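Local coordinates for protein phosphodiesterase (Candida albicans, PDB 6CPU) that belongs to the HD-type phosphodiesterase family and holds a zinc ion and a magnesium ion in a largely helical fold, at residues L28-F33 against I197-D202; C233-I238 against I251-L256. All coordinates share one frame; numbering follows the deposited sequence.

How the contacts relate
Both contacts are buried and apolar, with no hydrogen bond across either pair of segments, yet they serve different junctions. Contact 1 joins helix 25-34, from the N-terminal region with its parallel sheet, to the loop between helices 177-193 and 205-216; contact 2 packs helix 227-242 against the start of helix 253-264, wholly within the helical part of the chain. The centres of the two contacts lie about 16 Å apart. Helix 253-264 links them, taking part in contact 2 and touching side chains from both segments of contact 1. In contact 1 a leucine fork meets a cysteine and a phenylalanine CB; in contact 2 two leucines take the face and edge of a tyrosine ring.

Contact 1. Residues L28-F33 against I197-D202; sequences LICHLF and IELLQD
Leu-199 spreads its two methyls against one side of helix 25-34, where Cys-30 and Phe-33 stand one turn apart, and the division of labour between those methyls defines the contact. CD2 of Leu-199 sits 3.7 Å from CB of Cys-30, while its CD1 meets the CB of Phe-33 at 3.9 Å. The thiol sulfur takes up a place beside the same fork: SG of Cys-30 is 3.9 Å from CD2 of Leu-199. The other methyl is a little farther off, with CD1 of Leu-199 4.2 Å from SG of Cys-30. With chi1 of Leu-199 at -59°, CG lies beside the backbone N and opposite the carbonyl carbon, which presents the isopropyl end to the helix.

Phe-33 meets the fork chiefly through CB; its ring heads away from residues 197-202, with CD1 of Leu-199 lying obliquely to it, and makes edge-to-face pairs with Phe-95 and Phe-196. Leu-199 also touches Phe-261 of helix 253-264, the same helix whose Ile-262 receives Phe-33. Arg-264 adds a polar tie by donating from NH2 to the carbonyl oxygen of Phe-33.

The example illustrates how a loop residue can seat a helix of one region on another: helix 25-34 follows strand 16-21 of the N-terminal parallel sheet, whereas residues 197-202 bridge two helices of the helical part. Only apolar groups and a thiol meet between the two segments, so this small join depends on the fit of methyls to CB atoms and sulfur, without any directional bond to set its geometry.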
ATOM      1  N   LEU A  28      18.713  -2.580  16.025  1.00 22.58           N
ATOM      2  CA  LEU A  28      17.380  -3.099  16.385  1.00 22.76           C
ATOM      3  C   LEU A  28      16.289  -2.529  15.452  1.00 21.46           C
ATOM      4  O   LEU A  28      15.449  -3.273  14.930  1.00 20.62           O
ATOM      5  CB  LEU A  28      17.065  -2.774  17.850  1.00 23.60           C
ATOM      6  CG  LEU A  28      15.897  -3.537  18.476  1.00 24.41           C
ATOM      7  CD1 LEU A  28      16.044  -3.628  19.995  1.00 25.29           C
ATOM      8  CD2 LEU A  28      14.574  -2.883  18.129  1.00 25.24           C
ATOM      9  N   ILE A  29      16.335  -1.223  15.215  1.00 20.01           N
ATOM     10  CA  ILE A  29      15.389  -0.559  14.297  1.00 21.44           C
ATOM     11  C   ILE A  29      15.492  -1.144  12.881  1.00 21.67           C
ATOM     12  O   ILE A  29      14.472  -1.416  12.242  1.00 19.87           O
ATOM     13  CB  ILE A  29      15.596   0.969  14.273  1.00 21.98           C
ATOM     14  CG1 ILE A  29      15.133   1.582  15.599  1.00 22.74           C
ATOM     15  CG2 ILE A  29      14.806   1.618  13.151  1.00 22.16           C
ATOM     16  CD1 ILE A  29      15.576   3.023  15.796  1.00 23.58           C
ATOM     17  N   CYS A  30      16.714  -1.381  12.412  1.00 20.48           N
ATOM     18  CA  CYS A  30      16.907  -1.923  11.066  1.00 22.38           C
ATOM     19  C   CYS A  30      16.313  -3.322  10.941  1.00 21.07           C
ATOM     20  O   CYS A  30      15.732  -3.660   9.914  1.00 22.12           O
ATOM     21  CB  CYS A  30      18.375  -1.932  10.686  1.00 24.23           C
ATOM     22  SG  CYS A  30      19.028  -0.280  10.401  1.00 27.06           S
ATOM     23  N   HIS A  31      16.459  -4.127  11.986  1.00 20.98           N
ATOM     24  CA  HIS A  31      15.830  -5.449  12.051  1.00 20.72           C
ATOM     25  C   HIS A  31      14.310  -5.326  11.896  1.00 20.32           C
ATOM     26  O   HIS A  31      13.691  -6.113  11.169  1.00 20.62           O
ATOM     27  CB  HIS A  31      16.199  -6.094  13.389  1.00 21.27           C
ATOM     28  CG  HIS A  31      15.529  -7.399  13.664  1.00 21.84           C
ATOM     29  ND1 HIS A  31      15.951  -8.586  13.105  1.00 22.82           N
ATOM     30  CD2 HIS A  31      14.504  -7.715  14.485  1.00 22.77           C
ATOM     31  CE1 HIS A  31      15.201  -9.574  13.557  1.00 23.37           C
ATOM     32  NE2 HIS A  31      14.312  -9.072  14.392  1.00 23.14           N
ATOM     33  N   LEU A  32      13.719  -4.342  12.581  1.00 18.45           N
ATOM     34  CA  LEU A  32      12.275  -4.130  12.527  1.00 19.07           C
ATOM     35  C   LEU A  32      11.828  -3.668  11.150  1.00 18.55           C
ATOM     36  O   LEU A  32      10.816  -4.146  10.669  1.00 19.36           O
ATOM     37  CB  LEU A  32      11.824  -3.126  13.592  1.00 18.49           C
ATOM     38  CG  LEU A  32      12.019  -3.573  15.034  1.00 18.22           C
ATOM     39  CD1 LEU A  32      11.608  -2.430  15.926  1.00 18.57           C
ATOM     40  CD2 LEU A  32      11.216  -4.823  15.355  1.00 19.30           C
ATOM     41  N   PHE A  33      12.565  -2.739  10.521  1.00 18.79           N
ATOM     42  CA  PHE A  33      12.195  -2.248   9.169  1.00 19.50           C
ATOM     43  C   PHE A  33      12.135  -3.386   8.147  1.00 19.00           C
ATOM     44  O   PHE A  33      11.300  -3.353   7.239  1.00 20.47           O
ATOM     45  CB  PHE A  33      13.150  -1.163   8.663  1.00 20.44           C
ATOM     46  CG  PHE A  33      12.791   0.240   9.097  1.00 20.24           C
ATOM     47  CD1 PHE A  33      11.546   0.790   8.814  1.00 19.84           C
ATOM     48  CD2 PHE A  33      13.729   1.033   9.753  1.00 20.50           C
ATOM     49  CE1 PHE A  33      11.235   2.082   9.205  1.00 20.26           C
ATOM     50  CE2 PHE A  33      13.424   2.322  10.128  1.00 20.04           C
ATOM     51  CZ  PHE A  33      12.183   2.854   9.856  1.00 19.68           C
ATOM     52  N   ILE A 197      19.100   2.060   1.706  1.00 24.05           N
ATOM     53  CA  ILE A 197      19.425   1.185   0.580  1.00 26.22           C
ATOM     54  C   ILE A 197      20.038  -0.138   1.041  1.00 25.72           C
ATOM     55  O   ILE A 197      19.842  -1.174   0.392  1.00 23.86           O
ATOM     56  CB  ILE A 197      20.364   1.885  -0.446  1.00 27.75           C
ATOM     57  CG1 ILE A 197      20.407   1.119  -1.778  1.00 29.32           C
ATOM     58  CG2 ILE A 197      21.769   2.043   0.124  1.00 27.74           C
ATOM     59  CD1 ILE A 197      19.250   1.411  -2.707  1.00 29.92           C
ATOM     60  N   GLU A 198      20.754  -0.114   2.163  1.00 25.46           N
ATOM     61  CA  GLU A 198      21.372  -1.321   2.709  1.00 26.73           C
ATOM     62  C   GLU A 198      20.357  -2.286   3.306  1.00 26.11           C
ATOM     63  O   GLU A 198      20.699  -3.422   3.574  1.00 25.84           O
ATOM     64  CB  GLU A 198      22.412  -0.977   3.774  1.00 29.05           C
ATOM     65  CG  GLU A 198      23.694  -0.385   3.214  1.00 31.26           C
ATOM     66  CD  GLU A 198      24.633   0.083   4.309  1.00 34.69           C
ATOM     67  OE1 GLU A 198      24.754  -0.609   5.344  1.00 36.94           O
ATOM     68  OE2 GLU A 198      25.240   1.159   4.142  1.00 37.57           O
ATOM     69  N   LEU A 199      19.127  -1.829   3.526  1.00 24.23           N
ATOM     70  CA  LEU A 199      18.069  -2.678   4.075  1.00 25.80           C
ATOM     71  C   LEU A 199      17.320  -3.447   2.991  1.00 24.88           C
ATOM     72  O   LEU A 199      16.438  -4.240   3.304  1.00 25.29           O
ATOM     73  CB  LEU A 199      17.090  -1.846   4.917  1.00 26.06           C
ATOM     74  CG  LEU A 199      17.700  -1.100   6.116  1.00 27.45           C
ATOM     75  CD1 LEU A 199      16.631  -0.442   6.968  1.00 28.58           C
ATOM     76  CD2 LEU A 199      18.532  -2.034   6.972  1.00 28.72           C
ATOM     77  N   LEU A 200      17.673  -3.217   1.726  1.00 24.75           N
ATOM     78  CA  LEU A 200      17.156  -4.023   0.621  1.00 24.59           C
ATOM     79  C   LEU A 200      18.077  -5.207   0.395  1.00 26.66           C
ATOM     80  O   LEU A 200      19.290  -5.087   0.547  1.00 24.61           O
ATOM     81  CB  LEU A 200      17.061  -3.190  -0.660  1.00 25.18           C
ATOM     82  CG  LEU A 200      16.248  -1.899  -0.578  1.00 25.29           C
ATOM     83  CD1 LEU A 200      16.286  -1.190  -1.921  1.00 26.26           C
ATOM     84  CD2 LEU A 200      14.812  -2.150  -0.139  1.00 26.01           C
ATOM     85  N   GLN A 201      17.513  -6.349   0.006  1.00 27.41           N
ATOM     86  CA  GLN A 201      18.319  -7.554  -0.185  1.00 30.28           C
ATOM     87  C   GLN A 201      19.249  -7.493  -1.395  1.00 30.18           C
ATOM     88  O   GLN A 201      20.388  -7.953  -1.327  1.00 30.84           O
ATOM     89  CB  GLN A 201      17.439  -8.789  -0.279  1.00 34.54           C
ATOM     90  CG  GLN A 201      18.197 -10.070   0.036  1.00 40.10           C
ATOM     91  CD  GLN A 201      17.305 -11.293   0.035  1.00 45.64           C
ATOM     92  OE1 GLN A 201      16.324 -11.365  -0.710  1.00 51.20           O
ATOM     93  NE2 GLN A 201      17.642 -12.266   0.869  1.00 50.72           N
ATOM     94  N   ASP A 202      18.761  -6.950  -2.506  1.00 28.76           N
ATOM     95  CA  ASP A 202      19.554  -6.860  -3.736  1.00 28.98           C
ATOM     96  C   ASP A 202      19.449  -5.462  -4.351  1.00 28.33           C
ATOM     97  O   ASP A 202      18.514  -5.166  -5.091  1.00 27.95           O
ATOM     98  CB  ASP A 202      19.074  -7.922  -4.723  1.00 28.92           C
ATOM     99  CG  ASP A 202      19.926  -8.007  -5.981  1.00 29.65           C
ATOM    100  OD1 ASP A 202      20.961  -7.308  -6.102  1.00 29.48           O
ATOM    101  OD2 ASP A 202      19.531  -8.791  -6.865  1.00 30.91           O
TER

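Contact 2. Residues C233-I238 against I251-L256; sequences CVYLMI and IPLNEL
The packing of two successive helices, 227-242 and 253-264, supplies this contact, in which the aromatic ring of Tyr-235 meets Leu-253 and Leu-256 from two different directions. Leu-253 approaches over a face: its CD1 methyl lies 3.7 Å from the centroid of the Tyr-235 ring and just 14° off the ring normal, a well-centred CH-pi contact. The nearest ring atom is CZ of Tyr-235, 3.6 Å from CD1 of Leu-253. On Leu-253, chi1 of 169° turns CG away from the backbone N, and the branch then extends across to the tyrosine.

Leu-256 lies one turn farther along and comes in near the ring plane, its CD1 resting 3.8 Å from CD1 of Tyr-235 at the edge. The i, i+3 spacing puts both leucines on the side of the helix that faces Tyr-235. The helix carrying them begins here, with Pro-252 at the N-cap position and its carbonyl oxygen accepting the backbone N-H of Leu-256.

Ile-238, one turn after Tyr-235, adds a looser touch, CG2 standing 4.3 Å from CD2 of Leu-256. Tyr-235 also reaches Leu-257 and Ile-260 farther down helix 253-264, while Asn-254 ties that helix to the loop after helix 177-193, through hydrogen bonds from its ND2 to the carbonyl O of Ile-194 and to its OD1 from the backbone N of Phe-196.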
ATOM      1  N   CYS A 233      11.199   0.359  -6.885  1.00 21.03           N
ATOM      2  CA  CYS A 233      10.281   0.790  -7.937  1.00 21.74           C
ATOM      3  C   CYS A 233       9.550   2.084  -7.588  1.00 21.86           C
ATOM      4  O   CYS A 233       9.430   2.981  -8.427  1.00 20.68           O
ATOM      5  CB  CYS A 233       9.263  -0.299  -8.265  1.00 22.52           C
ATOM      6  SG  CYS A 233       9.959  -1.781  -9.049  1.00 25.06           S
ATOM      7  N   VAL A 234       9.060   2.190  -6.355  1.00 20.27           N
ATOM      8  CA  VAL A 234       8.416   3.416  -5.920  1.00 19.57           C
ATOM      9  C   VAL A 234       9.406   4.588  -5.982  1.00 19.70           C
ATOM     10  O   VAL A 234       9.062   5.668  -6.450  1.00 19.59           O
ATOM     11  CB  VAL A 234       7.846   3.290  -4.495  1.00 20.12           C
ATOM     12  CG1 VAL A 234       7.268   4.622  -4.031  1.00 20.29           C
ATOM     13  CG2 VAL A 234       6.760   2.227  -4.444  1.00 19.88           C
ATOM     14  N   TYR A 235      10.631   4.365  -5.521  1.00 20.02           N
ATOM     15  CA  TYR A 235      11.651   5.405  -5.560  1.00 21.61           C
ATOM     16  C   TYR A 235      11.868   5.899  -7.003  1.00 22.73           C
ATOM     17  O   TYR A 235      11.888   7.097  -7.251  1.00 23.80           O
ATOM     18  CB  TYR A 235      12.966   4.914  -4.932  1.00 22.79           C
ATOM     19  CG  TYR A 235      14.170   5.691  -5.402  1.00 24.34           C
ATOM     20  CD1 TYR A 235      14.372   7.006  -5.005  1.00 25.53           C
ATOM     21  CD2 TYR A 235      15.079   5.128  -6.296  1.00 25.87           C
ATOM     22  CE1 TYR A 235      15.475   7.733  -5.463  1.00 26.51           C
ATOM     23  CE2 TYR A 235      16.177   5.841  -6.750  1.00 26.35           C
ATOM     24  CZ  TYR A 235      16.366   7.143  -6.337  1.00 27.81           C
ATOM     25  OH  TYR A 235      17.469   7.839  -6.809  1.00 31.45           O
ATOM     26  N   LEU A 236      12.003   4.972  -7.944  1.00 23.72           N
ATOM     27  CA  LEU A 236      12.198   5.332  -9.352  1.00 23.84           C
ATOM     28  C   LEU A 236      11.086   6.247  -9.861  1.00 23.81           C
ATOM     29  O   LEU A 236      11.344   7.283 -10.481  1.00 24.03           O
ATOM     30  CB  LEU A 236      12.269   4.075 -10.223  1.00 22.83           C
ATOM     31  CG  LEU A 236      13.529   3.239 -10.055  1.00 23.43           C
ATOM     32  CD1 LEU A 236      13.389   1.923 -10.795  1.00 21.99           C
ATOM     33  CD2 LEU A 236      14.766   4.008 -10.510  1.00 24.04           C
ATOM     34  N   MET A 237       9.846   5.886  -9.558  1.00 23.06           N
ATOM     35  CA  MET A 237       8.697   6.640 -10.044  1.00 24.07           C
ATOM     36  C   MET A 237       8.489   7.986  -9.377  1.00 24.29           C
ATOM     37  O   MET A 237       8.242   8.992 -10.055  1.00 24.30           O
ATOM     38  CB  MET A 237       7.449   5.780  -9.945  1.00 23.57           C
ATOM     39  CG  MET A 237       7.482   4.659 -10.950  1.00 24.74           C
ATOM     40  SD  MET A 237       6.013   3.634 -10.928  1.00 24.88           S
ATOM     41  CE  MET A 237       6.362   2.508  -9.578  1.00 24.90           C
ATOM     42  N   ILE A 238       8.607   8.029  -8.054  1.00 23.42           N
ATOM     43  CA  ILE A 238       8.414   9.281  -7.335  1.00 23.88           C
ATOM     44  C   ILE A 238       9.577  10.256  -7.542  1.00 25.04           C
ATOM     45  O   ILE A 238       9.345  11.453  -7.722  1.00 24.90           O
ATOM     46  CB  ILE A 238       8.157   9.043  -5.832  1.00 23.94           C
ATOM     47  CG1 ILE A 238       6.904   8.178  -5.637  1.00 23.55           C
ATOM     48  CG2 ILE A 238       8.023  10.360  -5.094  1.00 24.48           C
ATOM     49  CD1 ILE A 238       5.592   8.834  -6.011  1.00 24.40           C
ATOM     50  N   ILE A 251      14.779  15.472  -3.612  1.00 42.53           N
ATOM     51  CA  ILE A 251      14.898  14.819  -2.325  1.00 38.76           C
ATOM     52  C   ILE A 251      15.880  13.665  -2.511  1.00 37.24           C
ATOM     53  O   ILE A 251      15.685  12.853  -3.407  1.00 37.37           O
ATOM     54  CB  ILE A 251      13.511  14.340  -1.853  1.00 39.02           C
ATOM     55  CG1 ILE A 251      12.618  15.563  -1.598  1.00 40.04           C
ATOM     56  CG2 ILE A 251      13.618  13.498  -0.594  1.00 36.77           C
ATOM     57  CD1 ILE A 251      11.170  15.238  -1.305  1.00 40.73           C
ATOM     58  N   PRO A 252      16.941  13.598  -1.677  1.00 34.73           N
ATOM     59  CA  PRO A 252      17.976  12.569  -1.825  1.00 34.52           C
ATOM     60  C   PRO A 252      17.430  11.138  -1.741  1.00 31.60           C
ATOM     61  O   PRO A 252      16.399  10.911  -1.120  1.00 30.77           O
ATOM     62  CB  PRO A 252      18.928  12.826  -0.646  1.00 35.53           C
ATOM     63  CG  PRO A 252      18.534  14.126  -0.045  1.00 36.90           C
ATOM     64  CD  PRO A 252      17.128  14.411  -0.461  1.00 37.56           C
ATOM     65  N   LEU A 253      18.135  10.204  -2.366  1.00 30.92           N
ATOM     66  CA  LEU A 253      17.817   8.770  -2.304  1.00 29.74           C
ATOM     67  C   LEU A 253      17.412   8.288  -0.905  1.00 28.37           C
ATOM     68  O   LEU A 253      16.380   7.654  -0.752  1.00 27.45           O
ATOM     69  CB  LEU A 253      19.017   7.949  -2.785  1.00 30.58           C
ATOM     70  CG  LEU A 253      19.013   6.431  -2.563  1.00 31.75           C
ATOM     71  CD1 LEU A 253      17.895   5.751  -3.339  1.00 32.64           C
ATOM     72  CD2 LEU A 253      20.353   5.842  -2.970  1.00 33.60           C
ATOM     73  N   ASN A 254      18.240   8.557   0.101  1.00 27.20           N
ATOM     74  CA  ASN A 254      17.987   8.013   1.444  1.00 27.64           C
ATOM     75  C   ASN A 254      16.695   8.515   2.075  1.00 26.43           C
ATOM     76  O   ASN A 254      16.016   7.766   2.779  1.00 24.94           O
ATOM     77  CB  ASN A 254      19.141   8.301   2.407  1.00 26.86           C
ATOM     78  CG  ASN A 254      19.146   7.350   3.592  1.00 26.98           C
ATOM     79  OD1 ASN A 254      19.055   6.133   3.422  1.00 26.74           O
ATOM     80  ND2 ASN A 254      19.251   7.891   4.791  1.00 27.28           N
ATOM     81  N   GLU A 255      16.389   9.788   1.843  1.00 27.18           N
ATOM     82  CA  GLU A 255      15.185  10.422   2.365  1.00 27.55           C
ATOM     83  C   GLU A 255      13.923   9.857   1.715  1.00 26.52           C
ATOM     84  O   GLU A 255      12.937   9.591   2.398  1.00 25.19           O
ATOM     85  CB  GLU A 255      15.274  11.921   2.114  1.00 31.05           C
ATOM     86  CG  GLU A 255      14.217  12.765   2.789  1.00 34.19           C
ATOM     87  CD  GLU A 255      14.558  14.247   2.715  1.00 35.98           C
ATOM     88  OE1 GLU A 255      15.762  14.594   2.710  1.00 39.27           O
ATOM     89  OE2 GLU A 255      13.620  15.060   2.643  1.00 39.72           O
ATOM     90  N   LEU A 256      13.953   9.682   0.397  1.00 25.21           N
ATOM     91  CA  LEU A 256      12.835   9.035  -0.305  1.00 24.93           C
ATOM     92  C   LEU A 256      12.657   7.588   0.121  1.00 23.20           C
ATOM     93  O   LEU A 256      11.538   7.154   0.374  1.00 21.71           O
ATOM     94  CB  LEU A 256      12.994   9.106  -1.821  1.00 26.27           C
ATOM     95  CG  LEU A 256      12.574  10.404  -2.492  1.00 28.43           C
ATOM     96  CD1 LEU A 256      12.758  10.284  -3.999  1.00 28.89           C
ATOM     97  CD2 LEU A 256      11.133  10.772  -2.155  1.00 29.17           C
TER